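Local coordinates for kallistatin (Homo sapiens, PDB 6F4V), which inhibits the serine protease tissue kallikrein, forming a stable equimolar complex in which the inhibitor is cut at its reactive site and releases a small C-terminal fragment, at residues K147-K156 against S314-L322; R213-R221 against F232-I243. All coordinates share one frame; numbering follows the deposited sequence.

Overall arrangement
Both contacts belong to one serpin body but to different sheets. Contact 1 lays the loop after helix 129-143 over strand 312-324 of the large mixed sheet; strand 328-340 is that strand's neighbour on one side, consistent with a reactive-centre loop inserted after cleavage. Contact 2 joins the hairpin of the small antiparallel sheet to the start of helix 240-244 and carries Arg213 and Tyr214 of the glycan pocket. The centres of contacts 1 and 2 lie 31 Å apart and their nearest atoms about 6 Å apart, without touching. In sequence, contact 2 falls between 147-156 and 314-322. The sulfated sugars meet contact 2; the sodium ion lies about 13 Å from the Phe232 side chain.

Contact 1. Residues K147-K156 against S314-L322; sequences KIVDLVSELK and SKSFHKATL
Lys319 reaches out of its strand and drives its amine into the bend at Val149 and Asp150, where NZ donates to Val149 O at 2.8 Å, nearly along the C=O axis (162°). A second, weak bond from NZ to Asp150 O, at 3.4 Å, steadies the same amine. The chain is extended at chi2 and then bent at chi3 (94°), which turns NZ toward the two carbonyls while its methylenes run past Leu151. In this serpin the loop after helix 129-143 covers a strand of the main sheet here, the two running in nearly opposite directions. Two residues earlier on the strand, Phe317 meets the loop: Ser153 OG stands 3.3 Å above one ring face, offset toward the rim, and Glu154 O approaches the ring edge. Ile148 CD1 settles on the strand backbone, 3.8 Å from Ala320 CA, while Thr321 OG1 rests against Lys147 CB.

Water completes the polar contacts at the other end. One water donates to Glu154 OE1 and accepts from Lys315 NZ, whose salt bridge is made with Asp284; another accepts from Lys156 NZ and also binds Ser314 OG at 2.8 Å. In the loop, Ile148 N is held by Thr144 OG1 and Val152 N by Asn137 OD1, whereas the buried Glu154 N has no partner in the model. Replacing Lys319 with a methionine would probably leave Val149 O without its amine donor and let the bend at Val149 and Asp150 shift. Direct bonding between loop and strand thus rests on one lysine amine, with van der Waals packing, some of it of the Phe317 ring against loop oxygens, and two water bridges besides, so the loop is joined to the sheet through side chains and not through a shared ladder.

Contact 2. Residues R213-R221 against F232-I243; sequences RYLPCSVLR and FILPNQGKMREI. With Z9L (methyl 2,3,6-tri-O-sulfo-alpha-D-glucopyranoside), chain C; Z9K (3-O-methyl-2-O-sulfo-alpha-L-idopyranuronic acid), chain B.
Cys217-Arg221 and Phe232-Pro235 run antiparallel, their axes 4.6 Å apart at an angle of 166°, with two-way backbone bonds at the pairs Ser218-Leu234 and Leu220-Phe232. They form the hairpin of the small serpin sheet, and a strand of another protein chain pairs with Phe232 and Ile233 on the outer side, so the sheet continues across that interface. Beyond the ladder, Asn236 N donates to Pro216 O in a nearly straight bond.

Val219 and Ile233 point the same way side by side, their CG1 atoms 4.1 Å apart, and Trp255 of helix 249-258 covers both. Cys217 lies on this same face, and its CB meets Ile243 CD1 at 3.7 Å. Pro216, at the centre of an inverse gamma turn, fills the corner: its ring lies against Ile243, CD 3.8 Å from CD1, CG lies 3.6 Å from Glu242 OE2, and CB meets Asn236 ND2. A water joins Asn236 OD1 to Ser218 OG, which is also bonded to His211 ND1.

At the N-terminal end of 213-221 two linked sulfated sugar units, Z9L and Z9K, are bound, consistent with a heparin-type site. Arg213 N donates to Z9L O11 of the 6-sulfate at 2.8 Å, and the methyl carbon C7 of Z9L sits 3.4 Å above the centre of the Tyr214 ring; Arg254 bonds the same sugar. With the chain bent at chi3 (66°), the guanidinium of Arg213 lies under the ring oxygen O5 of Z9L, while its NH1 gives an in-plane N-H to the 2-sulfate oxygen O7 of Z9K at 2.7 Å.

Contact 1. Residues K147-K156 against S314-L322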
loop_
_atom_site.group_PDB
_atom_site.type_symbol
_atom_site.label_atom_id
_atom_site.label_comp_id
_atom_site.label_asym_id
_atom_site.label_seq_id
_atom_site.Cartn_x
_atom_site.Cartn_y
_atom_site.Cartn_z
ATOM N N LYS A 147 -0.189 -14.358 3.795
ATOM C CA LYS A 147 -1.081 -13.272 4.160
ATOM C C LYS A 147 -2.096 -12.865 3.098
ATOM O O LYS A 147 -3.223 -12.526 3.428
ATOM C CB LYS A 147 -0.267 -12.038 4.567
ATOM C CG LYS A 147 0.650 -12.256 5.769
ATOM C CD LYS A 147 -0.023 -12.929 6.959
ATOM C CE LYS A 147 -1.182 -12.117 7.463
ATOM N NZ LYS A 147 -1.783 -12.684 8.693
ATOM N N ILE A 148 -1.692 -12.841 1.838
ATOM C CA ILE A 148 -2.613 -12.474 0.753
ATOM C C ILE A 148 -3.092 -13.721 0.017
ATOM O O ILE A 148 -2.374 -14.293 -0.798
ATOM C CB ILE A 148 -2.007 -11.464 -0.238
ATOM C CG1 ILE A 148 -1.435 -10.253 0.504
ATOM C CG2 ILE A 148 -3.078 -11.081 -1.255
ATOM C CD1 ILE A 148 -2.401 -9.504 1.401
ATOM N N VAL A 149 -4.331 -14.085 0.321
ATOM C CA VAL A 149 -5.021 -15.276 -0.178
ATOM C C VAL A 149 -6.126 -14.814 -1.158
ATOM O O VAL A 149 -6.816 -13.810 -0.919
ATOM C CB VAL A 149 -5.664 -16.047 1.023
ATOM C CG1 VAL A 149 -6.186 -17.425 0.609
ATOM C CG2 VAL A 149 -4.635 -16.253 2.142
ATOM N N ASP A 150 -6.279 -15.548 -2.243
ATOM C CA ASP A 150 -7.323 -15.327 -3.233
ATOM C C ASP A 150 -7.295 -13.902 -3.819
ATOM O O ASP A 150 -8.321 -13.227 -3.926
ATOM C CB ASP A 150 -8.708 -15.724 -2.669
ATOM C CG ASP A 150 -8.762 -17.208 -2.192
ATOM O OD1 ASP A 150 -8.050 -18.091 -2.757
ATOM O OD2 ASP A 150 -9.527 -17.485 -1.233
ATOM N N LEU A 151 -6.103 -13.441 -4.188
ATOM C CA LEU A 151 -5.972 -12.107 -4.767
ATOM C C LEU A 151 -6.914 -11.950 -5.966
ATOM O O LEU A 151 -7.712 -11.006 -6.032
ATOM C CB LEU A 151 -4.545 -11.817 -5.214
ATOM C CG LEU A 151 -4.363 -10.498 -5.983
ATOM C CD1 LEU A 151 -4.788 -9.301 -5.127
ATOM C CD2 LEU A 151 -2.955 -10.344 -6.509
ATOM N N VAL A 152 -6.770 -12.861 -6.921
ATOM C CA VAL A 152 -7.584 -12.843 -8.123
ATOM C C VAL A 152 -8.875 -13.631 -7.820
ATOM O O VAL A 152 -8.859 -14.862 -7.799
ATOM C CB VAL A 152 -6.805 -13.436 -9.309
ATOM C CG1 VAL A 152 -7.683 -13.496 -10.553
ATOM C CG2 VAL A 152 -5.565 -12.613 -9.573
ATOM N N SER A 153 -9.964 -12.907 -7.567
ATOM C CA SER A 153 -11.263 -13.511 -7.200
ATOM C C SER A 153 -12.192 -13.814 -8.389
ATOM O O SER A 153 -13.199 -14.488 -8.201
ATOM C CB SER A 153 -11.989 -12.602 -6.212
ATOM O OG SER A 153 -12.029 -11.281 -6.717
ATOM N N GLU A 154 -11.880 -13.273 -9.580
ATOM C CA GLU A 154 -12.561 -13.586 -10.855
ATOM C C GLU A 154 -11.519 -13.595 -11.949
ATOM O O GLU A 154 -10.536 -12.837 -11.874
ATOM C CB GLU A 154 -13.518 -12.477 -11.306
ATOM C CG GLU A 154 -14.570 -12.014 -10.345
ATOM C CD GLU A 154 -15.250 -10.741 -10.828
ATOM O OE1 GLU A 154 -15.653 -9.931 -9.954
ATOM O OE2 GLU A 154 -15.365 -10.546 -12.072
ATOM N N LEU A 155 -11.775 -14.371 -12.999
ATOM C CA LEU A 155 -10.922 -14.386 -14.177
ATOM C C LEU A 155 -11.771 -14.786 -15.386
ATOM O O LEU A 155 -12.344 -15.874 -15.390
ATOM C CB LEU A 155 -9.774 -15.383 -13.971
ATOM C CG LEU A 155 -8.664 -15.398 -15.016
ATOM C CD1 LEU A 155 -7.903 -14.081 -14.977
ATOM C CD2 LEU A 155 -7.731 -16.577 -14.787
ATOM N N LYS A 156 -11.873 -13.914 -16.387
ATOM C CA LYS A 156 -12.651 -14.233 -17.595
ATOM C C LYS A 156 -11.888 -15.191 -18.505
ATOM O O LYS A 156 -10.649 -15.251 -18.471
ATOM C CB LYS A 156 -13.017 -12.959 -18.353
ATOM C CG LYS A 156 -13.878 -11.991 -17.556
ATOM C CD LYS A 156 -14.467 -10.904 -18.452
ATOM C CE LYS A 156 -15.649 -10.201 -17.790
ATOM N NZ LYS A 156 -15.269 -9.511 -16.523
ATOM N N SER A 314 -9.227 -5.814 -18.163
ATOM C CA SER A 314 -10.234 -6.627 -17.529
ATOM C C SER A 314 -10.207 -6.271 -16.018
ATOM O O SER A 314 -10.178 -5.090 -15.680
ATOM C CB SER A 314 -10.025 -8.115 -17.832
ATOM O OG SER A 314 -11.209 -8.849 -17.491
ATOM N N LYS A 315 -10.245 -7.243 -15.119
ATOM C CA LYS A 315 -10.366 -6.960 -13.698
ATOM C C LYS A 315 -9.000 -6.607 -13.103
ATOM O O LYS A 315 -7.968 -7.106 -13.559
ATOM C CB LYS A 315 -10.932 -8.177 -12.947
ATOM C CG LYS A 315 -12.370 -8.591 -13.304
ATOM C CD LYS A 315 -13.415 -7.490 -13.145
ATOM C CE LYS A 315 -13.743 -7.236 -11.677
ATOM N NZ LYS A 315 -14.677 -6.094 -11.502
ATOM N N SER A 316 -9.026 -5.795 -12.053
ATOM C CA SER A 316 -7.821 -5.434 -11.276
ATOM C C SER A 316 -8.154 -5.394 -9.794
ATOM O O SER A 316 -9.077 -4.664 -9.372
ATOM C CB SER A 316 -7.247 -4.067 -11.719
ATOM O OG SER A 316 -6.092 -3.685 -10.957
ATOM N N PHE A 317 -7.435 -6.205 -9.004
ATOM C CA PHE A 317 -7.704 -6.328 -7.571
ATOM C C PHE A 317 -6.534 -5.854 -6.751
ATOM O O PHE A 317 -5.386 -5.886 -7.208
ATOM C CB PHE A 317 -8.039 -7.779 -7.213
ATOM C CG PHE A 317 -9.222 -8.307 -7.960
ATOM C CD1 PHE A 317 -10.525 -7.901 -7.608
ATOM C CD2 PHE A 317 -9.052 -9.159 -9.039
ATOM C CE1 PHE A 317 -11.636 -8.384 -8.301
ATOM C CE2 PHE A 317 -10.167 -9.628 -9.748
ATOM C CZ PHE A 317 -11.441 -9.241 -9.379
ATOM N N HIS A 318 -6.828 -5.392 -5.550
ATOM C CA HIS A 318 -5.799 -5.094 -4.564
ATOM C C HIS A 318 -6.258 -5.611 -3.199
ATOM O O HIS A 318 -7.384 -5.349 -2.797
ATOM C CB HIS A 318 -5.540 -3.584 -4.460
ATOM C CG HIS A 318 -4.425 -3.250 -3.516
ATOM N ND1 HIS A 318 -3.104 -3.386 -3.869
ATOM C CD2 HIS A 318 -4.437 -2.812 -2.237
ATOM C CE1 HIS A 318 -2.347 -3.049 -2.834
ATOM N NE2 HIS A 318 -3.135 -2.707 -1.827
ATOM N N LYS A 319 -5.423 -6.392 -2.523
ATOM C CA LYS A 319 -5.684 -6.810 -1.164
ATOM C C LYS A 319 -4.488 -6.539 -0.304
ATOM O O LYS A 319 -3.341 -6.590 -0.774
ATOM C CB LYS A 319 -6.009 -8.296 -1.090
ATOM C CG LYS A 319 -7.244 -8.684 -1.888
ATOM C CD LYS A 319 -7.502 -10.190 -1.819
ATOM C CE LYS A 319 -8.463 -10.563 -0.711
ATOM N NZ LYS A 319 -8.946 -11.977 -0.850
ATOM N N ALA A 320 -4.756 -6.262 0.953
ATOM C CA ALA A 320 -3.705 -5.940 1.892
ATOM C C ALA A 320 -4.080 -6.342 3.318
ATOM O O ALA A 320 -5.267 -6.325 3.677
ATOM C CB ALA A 320 -3.382 -4.470 1.841
ATOM N N THR A 321 -3.064 -6.629 4.130
ATOM C CA THR A 321 -3.275 -7.008 5.544
ATOM C C THR A 321 -2.256 -6.353 6.446
ATOM O O THR A 321 -1.095 -6.201 6.069
ATOM C CB THR A 321 -3.161 -8.562 5.790
ATOM O OG1 THR A 321 -1.827 -8.996 5.452
ATOM C CG2 THR A 321 -4.092 -9.312 4.937
ATOM N N LEU A 322 -2.690 -6.006 7.646
ATOM C CA LEU A 322 -1.863 -5.397 8.701
ATOM C C LEU A 322 -2.011 -6.214 9.974
ATOM O O LEU A 322 -3.147 -6.488 10.384
ATOM C CB LEU A 322 -2.373 -3.982 9.017
ATOM C CG LEU A 322 -1.635 -3.183 10.116
ATOM C CD1 LEU A 322 -0.165 -3.042 9.776
ATOM C CD2 LEU A 322 -2.266 -1.820 10.321
HETATM O O HOH W 1 -15.967 -6.886 -9.205
HETATM O O HOH W 2 -13.710 -7.724 -17.837
#

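Contact 2. Residues R213-R221 against F232-I243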
loop_
_atom_site.group_PDB
_atom_site.type_symbol
_atom_site.label_atom_id
_atom_site.label_comp_id
_atom_site.label_asym_id
_atom_site.label_seq_id
_atom_site.Cartn_x
_atom_site.Cartn_y
_atom_site.Cartn_z
ATOM N N ARG A 213 -1.343 21.425 17.682
ATOM C CA ARG A 213 -2.048 22.658 18.088
ATOM C C ARG A 213 -2.867 23.306 16.976
ATOM O O ARG A 213 -3.642 24.216 17.253
ATOM C CB ARG A 213 -1.074 23.658 18.726
ATOM C CG ARG A 213 -0.493 23.131 20.039
ATOM C CD ARG A 213 0.649 23.989 20.568
ATOM N NE ARG A 213 0.193 25.323 20.960
ATOM C CZ ARG A 213 0.989 26.375 21.154
ATOM N NH1 ARG A 213 2.316 26.283 20.990
ATOM N NH2 ARG A 213 0.456 27.542 21.499
ATOM N N TYR A 214 -2.682 22.869 15.733
ATOM C CA TYR A 214 -3.467 23.338 14.596
ATOM C C TYR A 214 -4.617 22.381 14.247
ATOM O O TYR A 214 -5.537 22.780 13.531
ATOM C CB TYR A 214 -2.609 23.489 13.327
ATOM C CG TYR A 214 -1.691 24.697 13.209
ATOM C CD1 TYR A 214 -0.357 24.645 13.646
ATOM C CD2 TYR A 214 -2.133 25.879 12.593
ATOM C CE1 TYR A 214 0.497 25.735 13.496
ATOM C CE2 TYR A 214 -1.296 26.972 12.449
ATOM C CZ TYR A 214 0.020 26.903 12.893
ATOM O OH TYR A 214 0.839 28.008 12.745
ATOM N N LEU A 215 -4.546 21.122 14.674
ATOM C CA LEU A 215 -5.521 20.110 14.272
ATOM C C LEU A 215 -5.954 19.292 15.454
ATOM O O LEU A 215 -5.181 19.101 16.377
ATOM C CB LEU A 215 -4.894 19.151 13.256
ATOM C CG LEU A 215 -4.375 19.765 11.968
ATOM C CD1 LEU A 215 -3.599 18.692 11.200
ATOM C CD2 LEU A 215 -5.529 20.288 11.119
ATOM N N PRO A 216 -7.172 18.737 15.412
ATOM C CA PRO A 216 -7.654 17.938 16.538
ATOM C C PRO A 216 -7.111 16.498 16.523
ATOM O O PRO A 216 -7.860 15.544 16.333
ATOM C CB PRO A 216 -9.198 18.007 16.368
ATOM C CG PRO A 216 -9.378 18.098 14.889
ATOM C CD PRO A 216 -8.230 18.960 14.409
ATOM N N CYS A 217 -5.811 16.339 16.770
ATOM C CA CYS A 217 -5.201 15.019 16.783
ATOM C C CYS A 217 -3.873 15.036 17.490
ATOM O O CYS A 217 -3.292 16.098 17.724
ATOM C CB CYS A 217 -5.016 14.476 15.344
ATOM S SG CYS A 217 -3.759 15.306 14.347
ATOM N N SER A 218 -3.438 13.837 17.888
ATOM C CA SER A 218 -2.066 13.577 18.263
ATOM C C SER A 218 -1.411 12.662 17.234
ATOM O O SER A 218 -2.084 11.934 16.528
ATOM C CB SER A 218 -2.018 12.933 19.650
ATOM O OG SER A 218 -2.580 13.787 20.641
ATOM N N VAL A 219 -0.094 12.693 17.166
ATOM C CA VAL A 219 0.664 11.902 16.207
ATOM C C VAL A 219 1.835 11.264 16.946
ATOM O O VAL A 219 2.574 11.944 17.652
ATOM C CB VAL A 219 1.184 12.790 15.051
ATOM C CG1 VAL A 219 1.982 11.983 14.024
ATOM C CG2 VAL A 219 0.024 13.527 14.369
ATOM N N LEU A 220 1.966 9.954 16.786
ATOM C CA LEU A 220 3.065 9.150 17.322
ATOM C C LEU A 220 3.834 8.626 16.148
ATOM O O LEU A 220 3.222 8.093 15.214
ATOM C CB LEU A 220 2.481 7.962 18.105
ATOM C CG LEU A 220 3.460 6.851 18.535
ATOM C CD1 LEU A 220 4.534 7.380 19.481
ATOM C CD2 LEU A 220 2.688 5.745 19.222
ATOM N N ARG A 221 5.166 8.726 16.168
ATOM C CA ARG A 221 5.950 8.022 15.170
ATOM C C ARG A 221 6.769 6.963 15.904
ATOM O O ARG A 221 7.487 7.303 16.869
ATOM C CB ARG A 221 6.880 8.970 14.430
ATOM C CG ARG A 221 7.508 8.415 13.160
ATOM C CD ARG A 221 8.701 9.299 12.730
ATOM N NE ARG A 221 9.901 9.023 13.494
ATOM C CZ ARG A 221 10.643 9.845 14.268
ATOM N NH1 ARG A 221 10.386 11.112 14.443
ATOM N NH2 ARG A 221 11.712 9.340 14.891
ATOM N N PHE A 232 1.204 6.682 13.704
ATOM C CA PHE A 232 -0.100 6.426 14.218
ATOM C C PHE A 232 -0.707 7.793 14.573
ATOM O O PHE A 232 -0.210 8.497 15.460
ATOM C CB PHE A 232 -0.053 5.522 15.458
ATOM C CG PHE A 232 0.380 4.092 15.188
ATOM C CD1 PHE A 232 -0.405 3.235 14.443
ATOM C CD2 PHE A 232 1.573 3.601 15.693
ATOM C CE1 PHE A 232 -0.027 1.910 14.239
ATOM C CE2 PHE A 232 1.960 2.293 15.483
ATOM C CZ PHE A 232 1.171 1.455 14.743
ATOM N N ILE A 233 -1.772 8.149 13.860
ATOM C CA ILE A 233 -2.422 9.436 13.976
ATOM C C ILE A 233 -3.751 9.207 14.646
ATOM O O ILE A 233 -4.570 8.414 14.191
ATOM C CB ILE A 233 -2.594 10.105 12.617
ATOM C CG1 ILE A 233 -1.212 10.312 11.994
ATOM C CG2 ILE A 233 -3.306 11.437 12.768
ATOM C CD1 ILE A 233 -1.167 9.976 10.530
ATOM N N LEU A 234 -3.917 9.887 15.774
ATOM C CA LEU A 234 -5.049 9.674 16.664
ATOM C C LEU A 234 -5.939 10.914 16.693
ATOM O O LEU A 234 -5.657 11.836 17.453
ATOM C CB LEU A 234 -4.518 9.378 18.058
ATOM C CG LEU A 234 -5.566 9.002 19.109
ATOM C CD1 LEU A 234 -6.348 7.765 18.699
ATOM C CD2 LEU A 234 -4.890 8.785 20.447
ATOM N N PRO A 235 -7.007 10.950 15.862
ATOM C CA PRO A 235 -7.908 12.090 15.928
ATOM C C PRO A 235 -8.619 12.094 17.279
ATOM O O PRO A 235 -8.839 11.027 17.884
ATOM C CB PRO A 235 -8.876 11.839 14.775
ATOM C CG PRO A 235 -8.155 10.898 13.855
ATOM C CD PRO A 235 -7.446 10.008 14.820
ATOM N N ASN A 236 -8.930 13.283 17.772
ATOM C CA ASN A 236 -9.770 13.403 18.968
ATOM C C ASN A 236 -11.107 12.718 18.649
ATOM O O ASN A 236 -11.486 12.564 17.473
ATOM C CB ASN A 236 -9.994 14.874 19.337
ATOM C CG ASN A 236 -8.716 15.611 19.675
ATOM O OD1 ASN A 236 -7.655 15.015 19.927
ATOM N ND2 ASN A 236 -8.810 16.927 19.696
ATOM N N GLN A 237 -11.809 12.268 19.688
ATOM C CA GLN A 237 -13.062 11.534 19.473
ATOM C C GLN A 237 -14.004 12.292 18.524
ATOM O O GLN A 237 -14.218 13.486 18.696
ATOM C CB GLN A 237 -13.750 11.167 20.801
ATOM C CG GLN A 237 -14.009 12.269 21.812
ATOM C CD GLN A 237 -14.460 11.697 23.179
ATOM O OE1 GLN A 237 -15.620 11.851 23.597
ATOM N NE2 GLN A 237 -13.544 10.998 23.854
ATOM N N GLY A 238 -14.497 11.624 17.487
ATOM C CA GLY A 238 -15.406 12.266 16.519
ATOM C C GLY A 238 -14.776 13.179 15.457
ATOM O O GLY A 238 -15.489 13.817 14.673
ATOM N N LYS A 239 -13.443 13.244 15.403
ATOM C CA LYS A 239 -12.769 14.212 14.543
ATOM C C LYS A 239 -11.996 13.528 13.408
ATOM O O LYS A 239 -11.214 14.183 12.717
ATOM C CB LYS A 239 -11.852 15.114 15.380
ATOM C CG LYS A 239 -12.604 15.942 16.447
ATOM C CD LYS A 239 -13.496 17.007 15.794
ATOM C CE LYS A 239 -14.235 17.858 16.823
ATOM N NZ LYS A 239 -13.322 18.930 17.321
ATOM N N MET A 240 -12.287 12.247 13.167
ATOM C CA MET A 240 -11.604 11.497 12.121
ATOM C C MET A 240 -11.747 12.195 10.786
ATOM O O MET A 240 -10.759 12.369 10.063
ATOM C CB MET A 240 -12.143 10.052 12.011
ATOM C CG MET A 240 -11.536 9.250 10.862
ATOM S SD MET A 240 -9.734 9.092 10.930
ATOM C CE MET A 240 -9.539 7.825 12.199
ATOM N N ARG A 241 -12.976 12.605 10.438
ATOM C CA ARG A 241 -13.166 13.266 9.141
ATOM C C ARG A 241 -12.361 14.537 8.980
ATOM O O ARG A 241 -11.846 14.795 7.878
ATOM C CB ARG A 241 -14.649 13.555 8.804
ATOM C CG ARG A 241 -15.379 12.389 8.152
ATOM C CD ARG A 241 -14.706 11.884 6.877
ATOM N NE ARG A 241 -14.724 12.832 5.758
ATOM C CZ ARG A 241 -13.981 12.728 4.649
ATOM N NH1 ARG A 241 -13.098 11.742 4.501
ATOM N NH2 ARG A 241 -14.115 13.638 3.682
ATOM N N GLU A 242 -12.239 15.317 10.049
ATOM C CA GLU A 242 -11.470 16.564 9.995
ATOM C C GLU A 242 -9.982 16.326 9.659
ATOM O O GLU A 242 -9.326 17.100 8.924
ATOM C CB GLU A 242 -11.551 17.330 11.318
ATOM C CG GLU A 242 -12.986 17.692 11.709
ATOM C CD GLU A 242 -13.100 18.949 12.565
ATOM O OE1 GLU A 242 -14.265 19.381 12.773
ATOM O OE2 GLU A 242 -12.062 19.527 13.006
ATOM N N ILE A 243 -9.445 15.234 10.181
ATOM C CA ILE A 243 -8.063 14.899 9.896
ATOM C C ILE A 243 -7.927 14.342 8.484
ATOM O O ILE A 243 -6.987 14.691 7.739
ATOM C CB ILE A 243 -7.527 13.912 10.950
ATOM C CG1 ILE A 243 -7.631 14.507 12.370
ATOM C CG2 ILE A 243 -6.114 13.530 10.621
ATOM C CD1 ILE A 243 -7.006 15.867 12.539
HETATM O O4 Z9L C . 4.254 27.722 16.414
HETATM C C4 Z9L C . 3.027 27.620 17.197
HETATM C C5 Z9L C . 2.116 26.443 16.822
HETATM O O5 Z9L C . 0.925 26.464 17.681
HETATM C C6 Z9L C . 2.761 25.097 16.977
HETATM O O6 Z9L C . 1.784 24.094 16.825
HETATM S S1 Z9L C . 2.384 22.602 16.395
HETATM O O7 Z9L C . 2.979 22.777 14.850
HETATM O O11 Z9L C . 1.173 21.489 16.434
HETATM O O15 Z9L C . 3.609 22.191 17.443
HETATM C C3 Z9L C . 2.270 28.889 16.913
HETATM O O3 Z9L C . 3.041 29.970 17.521
HETATM S S2 Z9L C . 3.294 31.291 16.556
HETATM O O8 Z9L C . 4.187 32.407 17.390
HETATM O O9 Z9L C . 1.821 31.951 16.138
HETATM O O10 Z9L C . 4.092 30.824 15.185
HETATM C C2 Z9L C . 0.837 28.985 17.355
HETATM O O2 Z9L C . 0.748 29.620 18.650
HETATM S S3 Z9L C . -0.557 30.609 18.999
HETATM O O12 Z9L C . -0.150 31.436 20.381
HETATM O O13 Z9L C . -1.901 29.702 19.303
HETATM O O14 Z9L C . -0.880 31.681 17.763
HETATM C C1 Z9L C . 0.059 27.654 17.426
HETATM O O1 Z9L C . -0.622 27.463 16.247
HETATM C C7 Z9L C . -1.763 26.596 16.274
HETATM O O4 Z9K B . 8.102 28.625 14.553
HETATM C C4 Z9K B . 8.030 27.747 15.673
HETATM C C5 Z9K B . 7.430 26.359 15.265
HETATM O O5 Z9K B . 5.870 26.385 15.450
HETATM C C6 Z9K B . 7.706 25.987 13.930
HETATM O O10 Z9K B . 7.436 26.772 12.968
HETATM O O6 Z9K B . 8.210 24.862 13.674
HETATM C C3 Z9K B . 7.275 28.467 16.760
HETATM O O3 Z9K B . 8.225 29.124 17.658
HETATM C C7 Z9K B . 8.898 30.257 17.170
HETATM C C2 Z9K B . 6.422 27.562 17.572
HETATM O O2 Z9K B . 5.794 28.296 18.681
HETATM S S1 Z9K B . 5.599 27.508 20.150
HETATM O O7 Z9K B . 4.285 28.164 20.934
HETATM O O8 Z9K B . 6.944 27.707 21.084
HETATM O O9 Z9K B . 5.333 25.891 19.920
HETATM C C1 Z9K B . 5.371 26.884 16.752
HETATM O O HOH W 3 -4.728 15.703 20.585
#